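Local coordinates for putative methyltransferase (Porphyromonas gingivalis, PDB 3LL7), which is a putative methyltransferase, probably moving a methyl group from S-adenosylmethionine to a substrate that has not been identified, at residues I270-T275 with F307-Y312; D214-L219 with E278-S283; S289-V294 with G315-H320. One frame throughout, in Å; residues are numbered along the deposited sequence. Where two conformers were deposited one is given.

Helix 215-221 comes first in the chain and opens interaction 2. Strand 272-274 then opens interaction 1, and helix 276-281, next in the chain, closes interaction 2. Residues 289-294 lead into strand 293-297 and open interaction 3. Helix 307-314 closes interaction 1, and strand 317-320 closes interaction 3. Interaction 1 therefore crosses both of the others, while interactions 2 and 3 lie in series. Interactions 1 and 2 touch through E279, which binds helix 307-314. Together the contacts run from the edge of the larger sheet, at strand 272-274, to the sheet that holds strands 293-297 and 317-320.

Interaction 1. Residues I270-T275 with F307-Y312; sequences IPFIFT and FKTVAY
T309 is the first residue of 307-312 to touch 270-275, and it meets two phenylalanines at once. Its methyl CG2 lies in the plane of the F272 ring, at the edge, 3.8 Å from CE2 of F272. The same methyl is 4.0 Å from CB of F274. With CG2 anti to the backbone N, OG1 of T309 is anti to the carbonyl carbon and beside N (chi1 -56°). There it is hydrogen-bonded to E279 of helix 276-281. It also comes within 4.0 Å of CD1 of F274.

Strand 272-274 is the last strand on its side of the mixed sheet and pairs antiparallel with 258-263. The order and direction of the main strands fit the Rossmann-like fold of class I methyltransferases, here extended at one side. Helix 307-312 crosses this edge strand at 113°, with the axes 10.1 Å apart.

V310 follows and takes the end of the F272 ring. Its CG2 sits over one face, 4.3 Å from the ring centroid of F272 and 26° off the normal, as a CH-pi contact. The helix backbone is close too, with CA of V310 3.9 Å from CZ of F272. L301 of helix 299-304 packs on both F272 and V310. Further along the helix, R313 donates through NH2 to the carbonyl O of I273.

Interaction 2. Residues D214-L219 with E278-S283; sequences DLWDTL and EERSIS
R280 stands its guanidinium on edge over the indole of W216. The two planes are 73° apart, so this is not a flat stack. CZ of R280 is 4.1 Å from the centroid of the W216 six-membered ring and 7° off its normal, a cation-pi contact. Both terminal nitrogens reach down. NH1 is 3.3 Å from CZ2 of W216, and NH2 is 3.6 Å from CD2 of W216. The arginine gets there with its chain extended from CG to NE.

W216 is in the first turn of helix 215-221 and also packs on P253. D214 caps this turn. Its OD2 accepts from N of D217 at 2.8 Å, using the anti lone pair. The carbonyl O of D214 is gripped twice, by N and OG1 of T218, from opposite faces of its plane. On the other side, helix 276-281 is held by acidic residues. E278 forms a salt bridge to R313, and E279 accepts from N of K308.

R280 is exposed and W216 only partly covered. The edge-on approach directs guanidinium N-H groups at the pi cloud, so the attraction is probably electrostatic and tempered by solvent.

Interaction 3. Residues S289-V294 with G315-H320; sequences SIDKYV and GLRKLH
The carboxylate of D291 and the guanidinium of R317 meet with their planes 42° apart, and their side chains cross at about a right angle. OD2 of D291 comes at the guanidinium obliquely. OD2 of D291 is 3.7 Å from CD of R317. The NE of R317 is slightly farther from OD2, at 3.9 Å, so the salt bridge is a long one. The R317 chain bends at chi3 (74°), which leaves CD and NE as its atoms nearest OD2. NH2 of R317 makes a weak hydrogen bond to T287. On the other carboxylate oxygen, OD1 of D291 lies near E329, a like charge that R317 may partly offset. Nearby in 289-294, CG of K292 lies over one face of the Y293 ring, 3.8 Å above its plane and offset toward the rim.

The second contact is apolar. CD1 of I290 touches CD1 of L319 at 4.0 Å. CG1 of I290 is anti to the backbone N (chi1 -156°), and it carries CD1 to L319 although CB points away from 315-320. The two side chains cross at a slant. I290 also packs on T327 and L342.

Strand 323-328 lies between strands 293-297 and 317-320 and runs antiparallel to both. Helices 299-304 and 307-314 connect strand 293-297 to strand 317-320, two strands that run parallel with 323-328 between them. This is a split beta-alpha-beta crossover, consistent with the ferredoxin-like domain assigned to this region.

Interaction 1. Residues I270-T275 with F307-Y312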
loop_
_atom_site.group_PDB
_atom_site.type_symbol
_atom_site.label_atom_id
_atom_site.label_comp_id
_atom_site.label_asym_id
_atom_site.label_seq_id
_atom_site.Cartn_x
_atom_site.Cartn_y
_atom_site.Cartn_z
ATOM N N ILE A 270 10.449 -7.671 -9.173
ATOM C CA ILE A 270 11.781 -7.174 -8.845
ATOM C C ILE A 270 11.696 -5.673 -8.473
ATOM O O ILE A 270 11.086 -4.919 -9.211
ATOM C CB ILE A 270 12.664 -7.405 -10.130
ATOM C CG1 ILE A 270 12.693 -8.894 -10.513
ATOM C CG2 ILE A 270 14.033 -6.814 -10.020
ATOM C CD1 ILE A 270 12.957 -9.848 -9.378
ATOM N N PRO A 271 12.279 -5.242 -7.324
ATOM C CA PRO A 271 12.164 -3.814 -6.962
ATOM C C PRO A 271 13.078 -2.941 -7.818
ATOM O O PRO A 271 14.106 -3.424 -8.305
ATOM C CB PRO A 271 12.676 -3.784 -5.530
ATOM C CG PRO A 271 13.680 -4.926 -5.450
ATOM C CD PRO A 271 13.068 -6.010 -6.339
ATOM N N PHE A 272 12.711 -1.676 -7.988
ATOM C CA PHE A 272 13.659 -0.675 -8.484
ATOM C C PHE A 272 14.342 -0.079 -7.257
ATOM O O PHE A 272 13.683 0.544 -6.415
ATOM C CB PHE A 272 12.896 0.405 -9.251
ATOM C CG PHE A 272 13.779 1.338 -10.008
ATOM C CD1 PHE A 272 14.033 1.113 -11.362
ATOM C CD2 PHE A 272 14.390 2.405 -9.363
ATOM C CE1 PHE A 272 14.873 1.939 -12.080
ATOM C CE2 PHE A 272 15.251 3.267 -10.087
ATOM C CZ PHE A 272 15.490 3.022 -11.451
ATOM N N ILE A 273 15.640 -0.296 -7.108
ATOM C CA ILE A 273 16.331 0.201 -5.918
ATOM C C ILE A 273 17.280 1.332 -6.311
ATOM O O ILE A 273 18.048 1.201 -7.275
ATOM C CB ILE A 273 17.138 -0.916 -5.256
ATOM C CG1 ILE A 273 16.256 -2.164 -4.999
ATOM C CG2 ILE A 273 17.837 -0.431 -3.964
ATOM C CD1 ILE A 273 17.082 -3.344 -4.429
ATOM N N PHE A 274 17.217 2.438 -5.573
ATOM C CA PHE A 274 18.094 3.579 -5.848
ATOM C C PHE A 274 18.303 4.381 -4.553
ATOM O O PHE A 274 17.805 3.992 -3.490
ATOM C CB PHE A 274 17.493 4.477 -6.977
ATOM C CG PHE A 274 16.314 5.310 -6.532
ATOM C CD1 PHE A 274 16.423 6.708 -6.486
ATOM C CD2 PHE A 274 15.084 4.707 -6.152
ATOM C CE1 PHE A 274 15.335 7.489 -6.056
ATOM C CE2 PHE A 274 14.019 5.492 -5.708
ATOM C CZ PHE A 274 14.160 6.896 -5.658
ATOM N N THR A 275 19.034 5.494 -4.646
ATOM C CA THR A 275 19.229 6.397 -3.510
ATOM C C THR A 275 19.013 7.824 -3.964
ATOM O O THR A 275 19.140 8.134 -5.156
ATOM C CB THR A 275 20.666 6.316 -2.949
ATOM O OG1 THR A 275 21.601 6.725 -3.960
ATOM C CG2 THR A 275 20.984 4.909 -2.486
ATOM N N PHE A 307 12.800 9.968 -10.798
ATOM C CA PHE A 307 12.434 10.556 -12.105
ATOM C C PHE A 307 13.568 10.442 -13.134
ATOM O O PHE A 307 13.361 9.977 -14.287
ATOM C CB PHE A 307 12.056 12.031 -11.901
ATOM C CG PHE A 307 10.939 12.265 -10.873
ATOM C CD1 PHE A 307 9.691 11.630 -10.992
ATOM C CD2 PHE A 307 11.136 13.147 -9.817
ATOM C CE1 PHE A 307 8.655 11.853 -10.047
ATOM C CE2 PHE A 307 10.111 13.383 -8.849
ATOM C CZ PHE A 307 8.871 12.728 -8.976
ATOM N N LYS A 308 14.761 10.865 -12.725
ATOM C CA LYS A 308 15.941 10.812 -13.575
ATOM C C LYS A 308 16.573 9.434 -13.579
ATOM O O LYS A 308 17.038 8.953 -14.628
ATOM C CB LYS A 308 16.948 11.869 -13.120
ATOM C CG LYS A 308 16.401 13.276 -13.247
ATOM C CD LYS A 308 17.029 14.174 -12.159
ATOM C CE LYS A 308 18.486 14.357 -12.332
ATOM N NZ LYS A 308 19.125 15.051 -11.122
ATOM N N THR A 309 16.607 8.786 -12.404
ATOM C CA THR A 309 17.281 7.491 -12.308
ATOM C C THR A 309 16.685 6.443 -13.269
ATOM O O THR A 309 17.416 5.659 -13.856
ATOM C CB THR A 309 17.263 6.978 -10.859
ATOM O OG1 THR A 309 17.870 7.986 -10.022
ATOM C CG2 THR A 309 18.131 5.730 -10.702
ATOM N N VAL A 310 15.376 6.443 -13.441
ATOM C CA VAL A 310 14.776 5.467 -14.356
ATOM C C VAL A 310 15.354 5.664 -15.769
ATOM O O VAL A 310 15.709 4.697 -16.451
ATOM C CB VAL A 310 13.236 5.541 -14.373
ATOM C CG1 VAL A 310 12.651 4.601 -15.482
ATOM C CG2 VAL A 310 12.645 5.169 -13.010
ATOM N N ALA A 311 15.464 6.931 -16.215
ATOM C CA ALA A 311 15.950 7.189 -17.588
ATOM C C ALA A 311 17.432 6.757 -17.735
ATOM O O ALA A 311 17.843 6.168 -18.753
ATOM C CB ALA A 311 15.783 8.692 -17.916
ATOM N N TYR A 312 18.222 7.088 -16.726
ATOM C CA TYR A 312 19.655 6.812 -16.723
ATOM C C TYR A 312 19.917 5.293 -16.639
ATOM O O TYR A 312 20.765 4.807 -17.348
ATOM C CB TYR A 312 20.330 7.533 -15.528
ATOM C CG TYR A 312 21.851 7.440 -15.557
ATOM C CD1 TYR A 312 22.592 8.256 -16.417
ATOM C CD2 TYR A 312 22.529 6.529 -14.765
ATOM C CE1 TYR A 312 23.981 8.164 -16.479
ATOM C CE2 TYR A 312 23.931 6.442 -14.798
ATOM C CZ TYR A 312 24.639 7.258 -15.669
ATOM O OH TYR A 312 26.021 7.182 -15.734
#

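Interaction 2. Residues D214-L219 with E278-S283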
loop_
_atom_site.group_PDB
_atom_site.type_symbol
_atom_site.label_atom_id
_atom_site.label_comp_id
_atom_site.label_asym_id
_atom_site.label_seq_id
_atom_site.Cartn_x
_atom_site.Cartn_y
_atom_site.Cartn_z
ATOM N N ASP A 214 6.004 12.424 3.413
ATOM C CA ASP A 214 7.100 12.795 2.536
ATOM C C ASP A 214 8.293 11.855 2.772
ATOM O O ASP A 214 8.701 11.651 3.927
ATOM C CB ASP A 214 7.492 14.243 2.845
ATOM C CG ASP A 214 8.470 14.805 1.857
ATOM O OD1 ASP A 214 8.030 15.189 0.754
ATOM O OD2 ASP A 214 9.671 14.885 2.193
ATOM N N LEU A 215 8.852 11.292 1.696
ATOM C CA LEU A 215 10.035 10.425 1.809
ATOM C C LEU A 215 11.215 11.129 2.419
ATOM O O LEU A 215 11.871 10.574 3.301
ATOM C CB LEU A 215 10.481 9.850 0.456
ATOM C CG LEU A 215 10.036 8.451 0.112
ATOM C CD1 LEU A 215 8.605 8.541 -0.364
ATOM C CD2 LEU A 215 10.910 7.861 -0.989
ATOM N N TRP A 216 11.495 12.343 1.946
ATOM C CA TRP A 216 12.671 13.055 2.397
ATOM C C TRP A 216 12.490 13.460 3.860
ATOM O O TRP A 216 13.400 13.280 4.667
ATOM C CB TRP A 216 13.006 14.241 1.471
ATOM C CG TRP A 216 14.363 14.842 1.720
ATOM C CD1 TRP A 216 14.634 16.150 2.007
ATOM C CD2 TRP A 216 15.629 14.162 1.725
ATOM N NE1 TRP A 216 15.986 16.331 2.186
ATOM C CE2 TRP A 216 16.620 15.126 2.022
ATOM C CE3 TRP A 216 16.024 12.834 1.512
ATOM C CZ2 TRP A 216 17.980 14.805 2.107
ATOM C CZ3 TRP A 216 17.380 12.518 1.599
ATOM C CH2 TRP A 216 18.337 13.499 1.892
ATOM N N ASP A 217 11.292 13.925 4.219
ATOM C CA ASP A 217 10.978 14.231 5.622
ATOM C C ASP A 217 11.238 13.013 6.505
ATOM O O ASP A 217 11.869 13.128 7.557
ATOM C CB ASP A 217 9.521 14.679 5.787
ATOM C CG ASP A 217 9.183 15.097 7.234
ATOM O OD1 ASP A 217 9.677 16.159 7.670
ATOM O OD2 ASP A 217 8.418 14.381 7.925
ATOM N N THR A 218 10.753 11.848 6.069
ATOM C CA THR A 218 10.997 10.613 6.788
ATOM C C THR A 218 12.488 10.340 6.964
ATOM O O THR A 218 12.929 10.047 8.076
ATOM C CB THR A 218 10.342 9.394 6.095
ATOM O OG1 THR A 218 8.929 9.602 5.985
ATOM C CG2 THR A 218 10.608 8.094 6.882
ATOM N N LEU A 219 13.244 10.409 5.865
ATOM C CA LEU A 219 14.670 10.073 5.883
ATOM C C LEU A 219 15.497 11.076 6.691
ATOM O O LEU A 219 16.531 10.712 7.254
ATOM C CB LEU A 219 15.231 9.906 4.458
ATOM C CG LEU A 219 14.764 8.668 3.666
ATOM C CD1 LEU A 219 15.314 8.682 2.242
ATOM C CD2 LEU A 219 15.140 7.352 4.363
ATOM N N GLU A 278 21.991 9.246 -5.739
ATOM C CA GLU A 278 22.059 8.863 -7.152
ATOM C C GLU A 278 21.126 9.733 -7.958
ATOM O O GLU A 278 21.543 10.340 -8.954
ATOM C CB GLU A 278 21.722 7.371 -7.337
ATOM C CG GLU A 278 21.649 6.930 -8.804
ATOM C CD GLU A 278 21.265 5.472 -8.914
ATOM O OE1 GLU A 278 20.715 4.926 -7.914
ATOM O OE2 GLU A 278 21.519 4.872 -9.976
ATOM N N GLU A 279 19.858 9.818 -7.549
ATOM C CA GLU A 279 18.883 10.672 -8.245
ATOM C C GLU A 279 19.383 12.099 -8.441
ATOM O O GLU A 279 19.228 12.658 -9.502
ATOM C CB GLU A 279 17.542 10.694 -7.500
ATOM C CG GLU A 279 16.428 11.587 -8.109
ATOM C CD GLU A 279 15.909 11.148 -9.489
ATOM O OE1 GLU A 279 16.112 9.977 -9.889
ATOM O OE2 GLU A 279 15.235 11.973 -10.168
ATOM N N ARG A 280 19.985 12.664 -7.396
ATOM C CA ARG A 280 20.434 14.064 -7.458
ATOM C C ARG A 280 21.686 14.274 -8.312
ATOM O O ARG A 280 21.843 15.324 -8.924
ATOM C CB ARG A 280 20.702 14.555 -6.036
ATOM C CG ARG A 280 19.414 14.966 -5.357
ATOM C CD ARG A 280 19.490 14.920 -3.837
ATOM N NE ARG A 280 18.135 14.796 -3.314
ATOM C CZ ARG A 280 17.798 14.913 -2.037
ATOM N NH1 ARG A 280 18.720 15.181 -1.119
ATOM N NH2 ARG A 280 16.525 14.777 -1.685
ATOM N N SER A 281 22.542 13.251 -8.332
ATOM C CA SER A 281 23.870 13.280 -8.972
ATOM C C SER A 281 23.855 13.078 -10.487
ATOM O O SER A 281 24.741 13.547 -11.194
ATOM C CB SER A 281 24.767 12.212 -8.351
ATOM O OG SER A 281 24.550 10.937 -8.938
ATOM N N ILE A 282 22.855 12.350 -10.970
ATOM C CA ILE A 282 22.634 12.101 -12.386
ATOM C C ILE A 282 22.107 13.341 -13.106
ATOM O O ILE A 282 21.354 14.132 -12.524
ATOM C CB ILE A 282 21.554 10.966 -12.507
ATOM C CG1 ILE A 282 22.204 9.615 -12.169
ATOM C CG2 ILE A 282 20.832 10.986 -13.873
ATOM C CD1 ILE A 282 21.091 8.482 -12.020
ATOM N N SER A 283 22.463 13.487 -14.376
ATOM C CA SER A 283 21.789 14.447 -15.232
ATOM C C SER A 283 21.496 13.742 -16.529
ATOM O O SER A 283 22.304 12.908 -16.989
ATOM C CB SER A 283 22.659 15.682 -15.495
ATOM O OG SER A 283 23.066 16.210 -14.254
#

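Interaction 3. Residues S289-V294 with G315-H320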
loop_
_atom_site.group_PDB
_atom_site.type_symbol
_atom_site.label_atom_id
_atom_site.label_comp_id
_atom_site.label_asym_id
_atom_site.label_seq_id
_atom_site.Cartn_x
_atom_site.Cartn_y
_atom_site.Cartn_z
ATOM N N SER A 289 11.640 15.879 -29.041
ATOM C CA SER A 289 10.969 15.020 -30.012
ATOM C C SER A 289 10.664 13.641 -29.431
ATOM O O SER A 289 11.343 13.157 -28.507
ATOM C CB SER A 289 11.804 14.893 -31.298
ATOM O OG SER A 289 13.065 14.328 -30.986
ATOM N N ILE A 290 9.622 13.021 -29.975
ATOM C CA ILE A 290 9.154 11.736 -29.477
ATOM C C ILE A 290 9.791 10.628 -30.280
ATOM O O ILE A 290 10.053 10.791 -31.472
ATOM C CB ILE A 290 7.572 11.667 -29.499
ATOM C CG1 ILE A 290 7.012 10.642 -28.485
ATOM C CG2 ILE A 290 7.046 11.386 -30.889
ATOM C CD1 ILE A 290 7.284 11.002 -26.988
ATOM N N ASP A 291 10.038 9.496 -29.633
ATOM C CA ASP A 291 10.567 8.328 -30.312
ATOM C C ASP A 291 9.473 7.246 -30.416
ATOM O O ASP A 291 8.310 7.457 -30.032
ATOM C CB ASP A 291 11.829 7.780 -29.591
ATOM C CG ASP A 291 13.088 8.597 -29.850
ATOM O OD1 ASP A 291 13.305 9.026 -30.990
ATOM O OD2 ASP A 291 13.922 8.749 -28.909
ATOM N N LYS A 292 9.858 6.087 -30.914
ATOM C CA LYS A 292 8.920 5.014 -31.239
ATOM C C LYS A 292 8.208 4.467 -30.022
ATOM O O LYS A 292 7.026 4.161 -30.079
ATOM C CB LYS A 292 9.690 3.846 -31.871
ATOM C CG LYS A 292 8.791 2.717 -32.365
ATOM C CD LYS A 292 9.582 1.643 -33.139
ATOM C CE LYS A 292 8.639 0.552 -33.601
ATOM N NZ LYS A 292 9.366 -0.755 -33.635
ATOM N N TYR A 293 8.963 4.250 -28.949
ATOM C CA TYR A 293 8.383 3.715 -27.704
ATOM C C TYR A 293 8.189 4.789 -26.646
ATOM O O TYR A 293 9.011 5.713 -26.489
ATOM C CB TYR A 293 9.257 2.537 -27.189
ATOM C CG TYR A 293 9.252 1.379 -28.172
ATOM C CD1 TYR A 293 8.166 0.515 -28.233
ATOM C CD2 TYR A 293 10.331 1.158 -29.060
ATOM C CE1 TYR A 293 8.134 -0.554 -29.158
ATOM C CE2 TYR A 293 10.307 0.079 -29.992
ATOM C CZ TYR A 293 9.212 -0.763 -30.014
ATOM O OH TYR A 293 9.156 -1.819 -30.912
ATOM N N VAL A 294 7.058 4.686 -25.948
ATOM C CA VAL A 294 6.726 5.608 -24.884
ATOM C C VAL A 294 6.477 4.849 -23.586
ATOM O O VAL A 294 5.787 3.835 -23.584
ATOM C CB VAL A 294 5.527 6.530 -25.288
ATOM C CG1 VAL A 294 5.158 7.452 -24.162
ATOM C CG2 VAL A 294 5.932 7.361 -26.500
ATOM N N GLY A 315 18.500 3.772 -20.141
ATOM C CA GLY A 315 18.933 4.344 -21.406
ATOM C C GLY A 315 17.785 4.958 -22.193
ATOM O O GLY A 315 17.681 4.769 -23.403
ATOM N N LEU A 316 16.920 5.679 -21.479
ATOM C CA LEU A 316 15.720 6.280 -22.067
ATOM C C LEU A 316 15.879 7.799 -22.020
ATOM O O LEU A 316 16.747 8.299 -21.316
ATOM C CB LEU A 316 14.459 5.831 -21.280
ATOM C CG LEU A 316 14.238 4.352 -20.971
ATOM C CD1 LEU A 316 13.025 4.156 -20.036
ATOM C CD2 LEU A 316 14.055 3.511 -22.231
ATOM N N ARG A 317 15.105 8.527 -22.833
ATOM C CA ARG A 317 15.090 9.983 -22.810
ATOM C C ARG A 317 13.813 10.411 -22.095
ATOM O O ARG A 317 12.768 9.794 -22.293
ATOM C CB ARG A 317 15.064 10.531 -24.256
ATOM C CG ARG A 317 16.408 10.313 -24.989
ATOM C CD ARG A 317 16.242 10.239 -26.480
ATOM N NE ARG A 317 15.972 11.517 -27.152
ATOM C CZ ARG A 317 16.799 12.571 -27.206
ATOM N NH1 ARG A 317 17.962 12.575 -26.552
ATOM N NH2 ARG A 317 16.446 13.649 -27.906
ATOM N N LYS A 318 13.895 11.437 -21.257
ATOM C CA LYS A 318 12.712 11.902 -20.520
ATOM C C LYS A 318 12.174 13.117 -21.266
ATOM O O LYS A 318 12.952 13.860 -21.865
ATOM C CB LYS A 318 13.087 12.279 -19.091
ATOM C CG LYS A 318 11.888 12.528 -18.194
ATOM C CD LYS A 318 12.342 12.390 -16.702
ATOM C CE LYS A 318 11.138 12.449 -15.750
ATOM N NZ LYS A 318 10.642 13.815 -15.580
ATOM N N LEU A 319 10.856 13.319 -21.269
ATOM C CA LEU A 319 10.282 14.412 -22.055
ATOM C C LEU A 319 10.600 15.812 -21.510
ATOM O O LEU A 319 10.884 16.719 -22.273
ATOM C CB LEU A 319 8.769 14.212 -22.186
ATOM C CG LEU A 319 8.350 13.322 -23.364
ATOM C CD1 LEU A 319 9.114 12.043 -23.565
ATOM C CD2 LEU A 319 6.790 13.053 -23.348
ATOM N N HIS A 320 10.555 15.965 -20.187
ATOM C CA HIS A 320 10.655 17.265 -19.537
ATOM C C HIS A 320 10.848 16.947 -18.049
ATOM O O HIS A 320 10.395 15.893 -17.588
ATOM C CB HIS A 320 9.329 18.039 -19.743
ATOM C CG HIS A 320 9.318 19.450 -19.216
ATOM N ND1 HIS A 320 9.130 19.752 -17.884
ATOM C CD2 HIS A 320 9.416 20.640 -19.858
ATOM C CE1 HIS A 320 9.139 21.064 -17.722
ATOM N NE2 HIS A 320 9.311 21.629 -18.911
#